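Local coordinates for protein transcriptional regulator, TetR family (Marinobacter aquaeolei, PDB 3NNR) that probably binds DNA and regulates transcription as a dimeric member of the TetR family, at residues Asn19-Glu23 with Arg24-Thr28; Leu35-Pro39 with Gly40-Tyr44; Ser50-Ile53 with Tyr54-Gln58; Lys62-Asp65 with Tyr66-Ile70; Glu86-Phe89 with Asp90-Ser94. All blocks are in the same frame, centred on the assembly; numbering follows the deposited sequence.

Contact 1: Asn19-Glu23 with Arg24-Thr28; sequences NDKGE and RNITT
Two overlapping beta turns carry the chain from Gly22 to Ile26: Asn25 N bonds to Gly22 O at 3.1 Å, and Ile26 N to Glu23 O over the same length but far straighter, 165° at the hydrogen. Both donors stand well above the planes of the carbonyls they use. The turns link helix 6-21 to helix 28-35 in the N-terminal, probably DNA-binding domain of this TetR-family protein, and the second helix opens the predicted helix-turn-helix. Gly22 leaves the first helix with a positive phi of 99°, a backbone shape natural to glycine.

Ile26 folds back over that exit. Its CG1, beside its own backbone N, lies 3.5 Å from Gly22 O, and a bend at chi2 (-60°) carries Ile26 CD1 across the base of the lysine before the glycine, 3.7 Å from Lys21 CB. The rest of Lys21 continues away from the turn. Ile26 also packs against Leu17 and Phe18 of helix 6-21.

Glu23 and Arg24 direct their charged ends to the interface with the second subunit. Glu23 OE2 pairs with Arg24 NH2 of the second subunit, and the reverse pair repeats the bridge; Arg24 also makes a cation-pi contact with Tyr104 of that subunit. Within its own chain Lys49 NZ joins both ends of the turn, through a salt bridge to Glu23 OE1 and a hydrogen bond to Ile26 O.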
# COMPACT_ATOMS: atom_id res chain seq x y z
N ASN A 19 -10.78 7.39 12.87
CA ASN A 19 -9.35 7.67 12.73
C ASN A 19 -8.54 7.29 13.98
O ASN A 19 -7.45 6.70 13.86
CB ASN A 19 -9.08 9.17 12.46
CG ASN A 19 -9.42 9.65 11.03
OD1 ASN A 19 -9.64 8.88 10.09
ND2 ASN A 19 -9.39 10.96 10.87
N ASP A 20 -9.10 7.58 15.14
CA ASP A 20 -8.44 7.37 16.41
C ASP A 20 -8.51 5.91 16.89
O ASP A 20 -7.49 5.36 17.31
CB ASP A 20 -9.02 8.32 17.48
CG ASP A 20 -8.20 8.33 18.78
OD1 ASP A 20 -6.98 8.63 18.71
OD2 ASP A 20 -8.79 8.07 19.86
N LYS A 21 -9.71 5.30 16.88
CA LYS A 21 -9.90 3.91 17.39
C LYS A 21 -9.98 2.81 16.30
O LYS A 21 -9.85 1.65 16.63
CB LYS A 21 -11.18 3.82 18.24
CG LYS A 21 -11.32 4.79 19.43
CD LYS A 21 -10.37 4.53 20.53
CE LYS A 21 -10.70 5.41 21.75
NZ LYS A 21 -9.60 5.42 22.78
N GLY A 22 -10.22 3.17 15.05
CA GLY A 22 -10.38 2.19 13.96
C GLY A 22 -11.86 2.01 13.72
O GLY A 22 -12.61 1.81 14.69
N GLU A 23 -12.31 2.03 12.47
CA GLU A 23 -13.75 1.82 12.22
C GLU A 23 -14.23 0.44 12.71
O GLU A 23 -15.37 0.31 13.11
CB GLU A 23 -14.14 2.08 10.75
CG GLU A 23 -14.10 0.89 9.82
CD GLU A 23 -15.30 -0.03 9.93
OE1 GLU A 23 -16.43 0.40 10.30
OE2 GLU A 23 -15.11 -1.20 9.60
N ARG A 24 -13.38 -0.56 12.61
CA ARG A 24 -13.59 -1.92 13.12
C ARG A 24 -14.24 -1.86 14.52
O ARG A 24 -15.25 -2.51 14.77
CB ARG A 24 -12.23 -2.60 13.30
CG ARG A 24 -12.05 -3.98 12.71
CD ARG A 24 -11.13 -4.87 13.55
NE ARG A 24 -10.05 -5.48 12.79
CZ ARG A 24 -9.33 -6.56 13.17
NH1 ARG A 24 -9.58 -7.27 14.30
NH2 ARG A 24 -8.35 -6.98 12.37
N ASN A 25 -13.67 -1.02 15.39
CA ASN A 25 -14.04 -0.94 16.80
C ASN A 25 -15.07 0.12 17.16
O ASN A 25 -15.34 0.30 18.33
CB ASN A 25 -12.80 -0.66 17.65
CG ASN A 25 -11.69 -1.65 17.44
OD1 ASN A 25 -10.59 -1.26 17.11
ND2 ASN A 25 -11.98 -2.95 17.61
N ILE A 26 -15.63 0.82 16.19
CA ILE A 26 -16.61 1.86 16.48
C ILE A 26 -17.96 1.46 15.91
O ILE A 26 -18.07 1.12 14.74
CB ILE A 26 -16.15 3.24 15.97
CG1 ILE A 26 -14.82 3.65 16.67
CG2 ILE A 26 -17.23 4.28 16.17
CD1 ILE A 26 -14.86 3.78 18.20
N THR A 27 -18.98 1.50 16.78
CA THR A 27 -20.39 1.21 16.44
C THR A 27 -21.21 2.50 16.53
O THR A 27 -20.78 3.52 17.10
CB THR A 27 -21.00 0.19 17.45
OG1 THR A 27 -21.06 0.77 18.77
CG2 THR A 27 -20.14 -1.08 17.51
N THR A 28 -22.41 2.45 15.98
CA THR A 28 -23.31 3.58 16.06
C THR A 28 -23.62 3.96 17.52
O THR A 28 -23.71 5.16 17.82
CB THR A 28 -24.58 3.35 15.23
OG1 THR A 28 -25.08 2.05 15.48
CG2 THR A 28 -24.29 3.48 13.73

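Contact 2: Leu35-Pro39 with Gly40-Tyr44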
# COMPACT_ATOMS: atom_id res chain seq x y z
N LEU A 35 -21.41 11.76 21.23
CA LEU A 35 -22.20 12.98 20.99
C LEU A 35 -23.31 13.30 21.98
O LEU A 35 -23.91 14.36 21.86
CB LEU A 35 -22.77 12.95 19.57
CG LEU A 35 -21.81 13.17 18.42
CD1 LEU A 35 -22.62 13.04 17.15
CD2 LEU A 35 -21.15 14.54 18.54
N ALA A 36 -23.57 12.43 22.96
CA ALA A 36 -24.65 12.64 23.96
C ALA A 36 -26.06 12.82 23.32
O ALA A 36 -26.83 13.68 23.74
CB ALA A 36 -24.30 13.81 24.93
N ILE A 37 -26.32 12.06 22.24
CA ILE A 37 -27.60 12.00 21.54
C ILE A 37 -28.07 10.56 21.65
O ILE A 37 -27.25 9.67 21.71
CB ILE A 37 -27.52 12.46 20.04
CG1 ILE A 37 -26.63 11.56 19.16
CG2 ILE A 37 -27.05 13.89 19.95
CD1 ILE A 37 -26.85 11.78 17.65
N SER A 38 -29.37 10.34 21.70
CA SER A 38 -29.88 8.98 21.82
C SER A 38 -29.56 8.15 20.56
O SER A 38 -29.26 8.72 19.52
CB SER A 38 -31.39 8.99 22.01
OG SER A 38 -32.01 9.44 20.83
N PRO A 39 -29.60 6.80 20.67
CA PRO A 39 -29.47 5.96 19.47
C PRO A 39 -30.53 6.33 18.40
O PRO A 39 -30.22 6.43 17.20
CB PRO A 39 -29.69 4.54 20.01
CG PRO A 39 -29.30 4.62 21.46
CD PRO A 39 -29.54 6.01 21.92
N GLY A 40 -31.76 6.54 18.86
CA GLY A 40 -32.83 6.99 17.98
C GLY A 40 -32.55 8.29 17.24
O GLY A 40 -32.95 8.43 16.10
N ASN A 41 -31.88 9.24 17.90
CA ASN A 41 -31.53 10.53 17.30
C ASN A 41 -30.55 10.29 16.16
O ASN A 41 -30.72 10.87 15.11
CB ASN A 41 -30.97 11.48 18.36
CG ASN A 41 -30.87 12.95 17.90
OD1 ASN A 41 -30.85 13.27 16.71
ND2 ASN A 41 -30.80 13.86 18.89
N LEU A 42 -29.56 9.43 16.38
CA LEU A 42 -28.57 9.07 15.36
C LEU A 42 -29.26 8.33 14.21
O LEU A 42 -28.96 8.59 13.04
CB LEU A 42 -27.46 8.16 15.94
CG LEU A 42 -26.11 8.12 15.22
CD1 LEU A 42 -25.24 7.07 15.88
CD2 LEU A 42 -26.15 7.82 13.77
N TYR A 43 -30.17 7.41 14.53
CA TYR A 43 -30.89 6.66 13.51
C TYR A 43 -31.69 7.57 12.54
O TYR A 43 -31.76 7.25 11.35
CB TYR A 43 -31.76 5.58 14.16
CG TYR A 43 -32.45 4.63 13.17
CD1 TYR A 43 -31.78 3.52 12.65
CD2 TYR A 43 -33.76 4.84 12.79
CE1 TYR A 43 -32.42 2.66 11.74
CE2 TYR A 43 -34.40 3.99 11.89
CZ TYR A 43 -33.73 2.90 11.37
OH TYR A 43 -34.39 2.09 10.49
N TYR A 44 -32.24 8.69 13.03
CA TYR A 44 -32.98 9.65 12.20
C TYR A 44 -32.15 10.18 11.03
O TYR A 44 -32.65 10.33 9.91
CB TYR A 44 -33.48 10.84 13.04
CG TYR A 44 -34.24 11.94 12.28
CD1 TYR A 44 -35.46 11.68 11.65
CD2 TYR A 44 -33.77 13.27 12.26
CE1 TYR A 44 -36.17 12.74 10.95
CE2 TYR A 44 -34.48 14.32 11.57
CZ TYR A 44 -35.67 14.05 10.93
OH TYR A 44 -36.35 15.06 10.27
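The amide of Asn41 reaches Ile37 with its ND2, 3.7 Å from Ile37 CB and a little farther from CG2 of the same isoleucine, the two side chains crossing at about a right angle. CG of Asn41 swings anti to the backbone N (chi1 -167°), which sends the amide back toward the residues that precede the helix. The ring of Tyr43 leads away; its CB comes close, 3.5 Å from Pro39 O.

Beside the amide, Ser38 caps the helix. Its OG accepts from Asn41 N at 2.9 Å and also lies 3.4 Å from Asn41 CB, so the hydroxyl is tucked against the first turn. Ser38 O takes Leu42 N at 3.2 Å and, more weakly, Asn41 N as well. Pro39, the first residue past the cap, offers its carbonyl O to Tyr43 N at 2.8 Å, with the donor in the carbonyl plane. Ile37 CD1 reaches Leu42 CB at 4.0 Å, joining the turn to a leucine that itself packs on Thr28 and Ala32 of helix 28-35.

Ala36, the first residue to leave the helical angles, closes the preceding helix in a Schellman motif, and Ser38 N-caps the next: this is the turn of the predicted helix-turn-helix, with helix 39-45 in the place of the recognition helix of TetR-family repressors.

Contact 3: Ser50-Ile53 with Tyr54-Gln58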
# COMPACT_ATOMS: atom_id res chain seq x y z
N SER A 50 -22.64 2.07 7.70
CA SER A 50 -22.23 2.17 6.27
C SER A 50 -22.64 3.48 5.61
O SER A 50 -21.95 3.96 4.72
CB SER A 50 -22.82 1.03 5.42
OG SER A 50 -22.34 -0.21 5.87
N ASP A 51 -23.79 4.00 6.03
CA ASP A 51 -24.31 5.26 5.50
C ASP A 51 -23.47 6.41 6.00
O ASP A 51 -23.24 7.34 5.25
CB ASP A 51 -25.78 5.45 5.82
CG ASP A 51 -26.69 4.52 5.01
OD1 ASP A 51 -26.23 3.82 4.09
OD2 ASP A 51 -27.92 4.54 5.28
N ILE A 52 -22.96 6.31 7.23
CA ILE A 52 -22.06 7.32 7.79
C ILE A 52 -20.80 7.32 6.95
O ILE A 52 -20.41 8.35 6.40
CB ILE A 52 -21.72 7.12 9.30
CG1 ILE A 52 -23.00 7.26 10.15
CG2 ILE A 52 -20.73 8.17 9.78
CD1 ILE A 52 -22.80 7.00 11.69
N ILE A 53 -20.21 6.13 6.79
CA ILE A 53 -18.95 5.97 6.06
C ILE A 53 -19.05 6.47 4.62
O ILE A 53 -18.15 7.18 4.14
CB ILE A 53 -18.48 4.51 6.10
CG1 ILE A 53 -18.10 4.10 7.53
CG2 ILE A 53 -17.25 4.30 5.18
CD1 ILE A 53 -17.90 2.59 7.68
N TYR A 54 -20.16 6.15 3.93
CA TYR A 54 -20.33 6.55 2.54
C TYR A 54 -20.30 8.07 2.41
O TYR A 54 -19.61 8.63 1.55
CB TYR A 54 -21.62 6.01 1.96
CG TYR A 54 -21.86 6.32 0.49
CD1 TYR A 54 -20.95 5.90 -0.47
CD2 TYR A 54 -23.04 6.92 0.05
CE1 TYR A 54 -21.15 6.13 -1.84
CE2 TYR A 54 -23.28 7.14 -1.36
CZ TYR A 54 -22.32 6.74 -2.28
OH TYR A 54 -22.49 6.96 -3.61
N GLU A 55 -21.05 8.74 3.27
CA GLU A 55 -21.10 10.21 3.24
C GLU A 55 -19.76 10.85 3.61
O GLU A 55 -19.38 11.84 3.00
CB GLU A 55 -22.24 10.75 4.08
CG GLU A 55 -22.38 12.31 3.88
CD GLU A 55 -23.77 12.84 4.05
OE1 GLU A 55 -24.72 12.01 4.02
OE2 GLU A 55 -23.92 14.10 4.18
N ILE A 56 -19.03 10.28 4.56
CA ILE A 56 -17.68 10.75 4.86
C ILE A 56 -16.81 10.61 3.60
O ILE A 56 -16.10 11.56 3.24
CB ILE A 56 -17.04 9.97 6.01
CG1 ILE A 56 -17.73 10.28 7.35
CG2 ILE A 56 -15.57 10.29 6.09
CD1 ILE A 56 -17.27 9.36 8.56
N PHE A 57 -16.85 9.45 2.96
CA PHE A 57 -16.12 9.25 1.70
C PHE A 57 -16.49 10.29 0.64
O PHE A 57 -15.61 10.84 -0.04
CB PHE A 57 -16.32 7.86 1.11
CG PHE A 57 -15.85 7.76 -0.30
CD1 PHE A 57 -14.49 7.66 -0.57
CD2 PHE A 57 -16.73 7.82 -1.34
CE1 PHE A 57 -14.03 7.62 -1.86
CE2 PHE A 57 -16.28 7.78 -2.65
CZ PHE A 57 -14.92 7.67 -2.90
N GLN A 58 -17.78 10.55 0.48
CA GLN A 58 -18.24 11.55 -0.47
C GLN A 58 -17.65 12.94 -0.21
O GLN A 58 -17.53 13.71 -1.18
CB GLN A 58 -19.76 11.64 -0.53
CG GLN A 58 -20.40 10.47 -1.22
CD GLN A 58 -21.93 10.53 -1.23
OE1 GLN A 58 -22.58 10.89 -0.24
NE2 GLN A 58 -22.50 10.14 -2.35
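Phe57 N reaches Ile53 O at 2.9 Å in a nearly straight bond, 170° at the hydrogen, one of four i to i+4 backbone bonds between Ser50-Ile53 and Tyr54-Gln58. Tyr54 N to Ser50 O has the same length to the first decimal but is more bent. Ile56 N meets Ile52 O almost end-on to the carbonyl, while Glu55 N to Asp51 O is stretched to 3.3 Å.

Along one side of this helix Ile52 and Ile56 run side by side and point the same way. Their touch is between CG2 of Ile52 and CD1 of Ile56, 3.9 Å apart. CG1 of Ile56 stands beside its own backbone N (chi1 -69°), which lays it 3.4 Å from Ile52 O and leads CD1 on to the earlier isoleucine. The pair faces helix 6-21, Ile52 resting on Ser14 and Ile56 on Leu11.

Tyr54 takes another side. One face of its ring carries the side-chain amide of Gln58, with Gln58 CD 3.6 Å above the ring plane of Tyr54 and displaced toward the rim. Helix 110-136 holds the tyrosine in two ways, Asp115 bonding to its OH and Arg111 making a cation-pi contact with the ring; Arg111 also forms a salt bridge with Asp51. Glu55 OE1 forms a salt bridge with Arg7.

Packed and salt-bridged to both helix 6-21 and helix 110-136, helix 49-67 is the connecting helix that joins the DNA-binding and regulatory domains in TetR-family proteins.

Contact 4: Lys62-Asp65 with Tyr66-Ile70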
# COMPACT_ATOMS: atom_id res chain seq x y z
N LYS A 62 -15.01 14.72 -2.84
CA LYS A 62 -15.19 16.13 -3.26
C LYS A 62 -13.94 16.96 -3.03
O LYS A 62 -13.60 17.80 -3.85
CB LYS A 62 -16.36 16.82 -2.54
CG LYS A 62 -17.75 16.48 -3.08
CD LYS A 62 -18.89 17.05 -2.18
CE LYS A 62 -20.25 16.40 -2.51
NZ LYS A 62 -21.18 16.33 -1.34
N LEU A 63 -13.26 16.70 -1.92
CA LEU A 63 -12.07 17.44 -1.53
C LEU A 63 -10.92 17.18 -2.49
O LEU A 63 -10.35 18.11 -3.04
CB LEU A 63 -11.63 17.06 -0.10
CG LEU A 63 -10.77 18.07 0.65
CD1 LEU A 63 -11.71 19.19 1.09
CD2 LEU A 63 -10.02 17.43 1.84
N VAL A 64 -10.64 15.90 -2.73
CA VAL A 64 -9.54 15.49 -3.61
C VAL A 64 -9.79 15.94 -5.06
O VAL A 64 -8.88 16.48 -5.71
CB VAL A 64 -9.26 14.00 -3.48
CG1 VAL A 64 -8.22 13.55 -4.47
CG2 VAL A 64 -8.85 13.69 -2.02
N ASP A 65 -11.03 15.77 -5.55
CA ASP A 65 -11.42 16.28 -6.88
C ASP A 65 -11.19 17.78 -7.03
O ASP A 65 -10.82 18.24 -8.11
CB ASP A 65 -12.90 16.01 -7.15
CG ASP A 65 -13.20 14.57 -7.52
OD1 ASP A 65 -12.29 13.74 -7.79
OD2 ASP A 65 -14.41 14.28 -7.57
N TYR A 66 -11.45 18.53 -5.96
CA TYR A 66 -11.26 19.99 -5.94
C TYR A 66 -9.75 20.27 -5.98
O TYR A 66 -9.32 21.06 -6.77
CB TYR A 66 -11.96 20.61 -4.68
CG TYR A 66 -12.24 22.11 -4.64
CD1 TYR A 66 -12.68 22.81 -5.77
CD2 TYR A 66 -12.22 22.80 -3.42
CE1 TYR A 66 -13.01 24.20 -5.70
CE2 TYR A 66 -12.54 24.20 -3.34
CZ TYR A 66 -12.94 24.89 -4.48
OH TYR A 66 -13.30 26.28 -4.40
N TYR A 67 -8.94 19.57 -5.18
CA TYR A 67 -7.50 19.78 -5.24
C TYR A 67 -6.90 19.36 -6.60
O TYR A 67 -6.03 20.05 -7.12
CB TYR A 67 -6.76 19.04 -4.12
CG TYR A 67 -7.10 19.42 -2.69
CD1 TYR A 67 -7.44 20.72 -2.33
CD2 TYR A 67 -6.98 18.47 -1.66
CE1 TYR A 67 -7.71 21.06 -1.00
CE2 TYR A 67 -7.25 18.80 -0.32
CZ TYR A 67 -7.61 20.09 -0.00
OH TYR A 67 -7.87 20.42 1.30
N LEU A 68 -7.38 18.24 -7.16
CA LEU A 68 -6.88 17.69 -8.44
C LEU A 68 -7.67 18.11 -9.70
O LEU A 68 -7.78 17.32 -10.67
CB LEU A 68 -6.81 16.18 -8.36
CG LEU A 68 -5.96 15.63 -7.22
CD1 LEU A 68 -5.94 14.10 -7.31
CD2 LEU A 68 -4.54 16.23 -7.27
N ASP A 69 -8.24 19.32 -9.65
CA ASP A 69 -8.94 19.92 -10.78
C ASP A 69 -7.80 20.76 -11.33
O ASP A 69 -7.48 21.83 -10.79
CB ASP A 69 -10.14 20.77 -10.33
CG ASP A 69 -10.93 21.35 -11.49
OD1 ASP A 69 -10.50 21.28 -12.67
OD2 ASP A 69 -12.00 21.90 -11.19
N ILE A 70 -7.16 20.20 -12.36
CA ILE A 70 -5.97 20.78 -12.98
C ILE A 70 -6.36 21.95 -13.89
O ILE A 70 -7.23 21.78 -14.77
CB ILE A 70 -5.16 19.75 -13.83
CG1 ILE A 70 -4.88 18.46 -13.07
CG2 ILE A 70 -3.83 20.37 -14.35
CD1 ILE A 70 -4.25 18.63 -11.73
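The C-terminal end of the long helix 49-67, the connecting helix of the TetR fold, lies in Lys62-Asp65 with Tyr66-Ile70. Its closing turns are held by Tyr66 N to Lys62 O, Tyr67 N to Leu63 O and Leu68 N to Val64 O. The last is short, 2.7 Å, and runs nearly along the C=O axis. One step later the pattern breaks: Asp69 N comes within 3.2 Å of Asp65 O but at an angle too poor for a hydrogen bond, and Leu68 is the first residue to leave helical backbone angles.

Two side-chain pairs follow the helix down to this end. Leu63 and Tyr67 lie side by side, with Leu63 CG 3.7 Å from Tyr67 CE2 and Leu63 CD2 alongside the hydroxyl. The start of the tyrosine ring is set over the backbone instead, Leu63 O standing 3.5 Å above the ring plane of Tyr67, offset toward the rim; that carbonyl is already engaged by Tyr67 N. Val64 and Leu68 form the second pair and also point the same way. Val64 CG1, anti to its own backbone N (chi1 175°), meets Leu68 CD1 at 3.7 Å.

Around this end, Val64 packs on Phe119 and Cys123 of helix 110-136, and Asp65 OD2 forms a salt bridge with Arg122. A sulfate lies about 3 Å from the Tyr66 side chain and an unidentified ligand about 4 Å from that of Leu68, both probably from the crystallisation liquor. Leu68 CG also sits 3.4 Å from Val64 O.

Contact 5: Glu86-Phe89 with Asp90-Ser94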
# COMPACT_ATOMS: atom_id res chain seq x y z
N GLU A 86 1.38 17.77 -1.39
CA GLU A 86 1.07 18.06 0.03
C GLU A 86 -0.41 17.90 0.40
O GLU A 86 -0.73 17.32 1.45
CB GLU A 86 1.53 19.47 0.43
CG GLU A 86 3.05 19.57 0.63
CD GLU A 86 3.51 20.86 1.32
OE1 GLU A 86 2.72 21.51 2.04
OE2 GLU A 86 4.69 21.21 1.16
N SER A 87 -1.29 18.40 -0.46
CA SER A 87 -2.73 18.41 -0.22
C SER A 87 -3.32 17.01 -0.21
O SER A 87 -4.17 16.72 0.61
CB SER A 87 -3.44 19.32 -1.23
OG SER A 87 -3.39 18.82 -2.56
N VAL A 88 -2.85 16.16 -1.12
CA VAL A 88 -3.25 14.76 -1.17
C VAL A 88 -2.71 14.05 0.09
O VAL A 88 -3.45 13.30 0.70
CB VAL A 88 -2.79 14.05 -2.48
CG1 VAL A 88 -3.04 12.59 -2.42
CG2 VAL A 88 -3.53 14.64 -3.67
N PHE A 89 -1.45 14.29 0.49
CA PHE A 89 -0.92 13.68 1.73
C PHE A 89 -1.72 14.14 2.96
O PHE A 89 -2.03 13.30 3.80
CB PHE A 89 0.59 13.87 1.93
CG PHE A 89 1.43 12.82 1.26
CD1 PHE A 89 1.57 11.56 1.83
CD2 PHE A 89 2.11 13.08 0.08
CE1 PHE A 89 2.35 10.57 1.20
CE2 PHE A 89 2.89 12.11 -0.53
CZ PHE A 89 3.01 10.86 0.03
N ASP A 90 -2.05 15.42 3.05
CA ASP A 90 -2.91 15.93 4.13
C ASP A 90 -4.26 15.23 4.13
O ASP A 90 -4.79 14.90 5.18
CB ASP A 90 -3.17 17.43 4.01
CG ASP A 90 -4.02 17.97 5.17
OD1 ASP A 90 -3.44 18.11 6.28
OD2 ASP A 90 -5.24 18.26 4.96
N GLY A 91 -4.82 14.99 2.94
CA GLY A 91 -6.10 14.27 2.82
C GLY A 91 -6.01 12.86 3.38
O GLY A 91 -6.84 12.46 4.19
N LEU A 92 -4.99 12.13 2.94
CA LEU A 92 -4.74 10.79 3.41
C LEU A 92 -4.57 10.70 4.95
O LEU A 92 -4.95 9.69 5.55
CB LEU A 92 -3.53 10.17 2.69
CG LEU A 92 -3.68 9.86 1.19
CD1 LEU A 92 -2.30 9.48 0.65
CD2 LEU A 92 -4.64 8.74 0.94
N TRP A 93 -4.01 11.74 5.57
CA TRP A 93 -3.92 11.79 7.03
C TRP A 93 -5.31 12.04 7.62
O TRP A 93 -5.73 11.32 8.54
CB TRP A 93 -2.94 12.86 7.57
CG TRP A 93 -3.00 13.00 9.08
CD1 TRP A 93 -3.70 13.94 9.82
CD2 TRP A 93 -2.40 12.12 10.04
NE1 TRP A 93 -3.54 13.71 11.17
CE2 TRP A 93 -2.74 12.60 11.33
CE3 TRP A 93 -1.60 10.99 9.93
CZ2 TRP A 93 -2.30 11.96 12.51
CZ3 TRP A 93 -1.15 10.34 11.11
CH2 TRP A 93 -1.51 10.84 12.38
N SER A 94 -6.01 13.04 7.09
CA SER A 94 -7.30 13.46 7.67
C SER A 94 -8.39 12.38 7.58
O SER A 94 -9.31 12.37 8.40
CB SER A 94 -7.76 14.81 7.08
OG SER A 94 -6.86 15.86 7.41
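Leu92 leans back toward Val88 one helical turn earlier, its CG 3.5 Å from Val88 O. The rotamer accounts for this: with chi1 at -68°, CG stands beside the backbone N of Leu92 and is carried down toward the preceding turn. The valine answers with CG1, but the methyl contact is loose, 4.4 Å from Val88 CG1 to Leu92 CD1. In the backbone, Leu92 N bonds to Val88 O at 3.0 Å, close to straight.

Asp90 has the other common helical conformation. Its CG lies opposite the backbone N across the CA-CB bond (chi1 -178°), turning the carboxylate away while CB stays 3.5 Å from Glu86 O, the carbonyl that receives Asp90 N. Trp93 is set likewise, so its indole leaves the turn and meets Arg96 in a cation-pi contact; a sulfate, probably from the crystallisation liquor, lies about 4 Å from the Trp93 side chain.

All of this belongs to the C-terminal half of helix 78-94, in the all-helical regulatory domain of the TetR fold. Phe89 and Leu92 share a neighbour there, Ile159 of helix 145-160, and Phe89 also touches Ile187. Ser87 differs from the others: its chi1 of 67° folds OG back along its own helix, where it is hydrogen-bonded to Phe83 O. The carboxylate of Glu86 finds Tyr213, its OE2 hydrogen-bonded to Tyr213 OH.

Overall arrangement
Contacts 1, 2 and 3 gather at the probable DNA-binding end and meet round Leu42 and Ile53: Thr28 packs on Leu42, Leu42 CD2 packs on Ile52 CD1, and Glu23 OE1 lies against Ile53 CD1. Contacts 3 and 4 share helix 49-67, their centres about 18 Å apart, so that one helix runs from the probable DNA-binding end into the regulatory domain. There contact 4 packs on contact 5, through Tyr67 with Ser87 and Leu68 with Val88, beside an unidentified ligand that may mark a pocket. Contact 5 returns to contact 1 by a probable hydrogen bond from Asn19 ND2 to Ser94 O. Contact 2 stays about 16 Å from contact 5 at the nearest atoms.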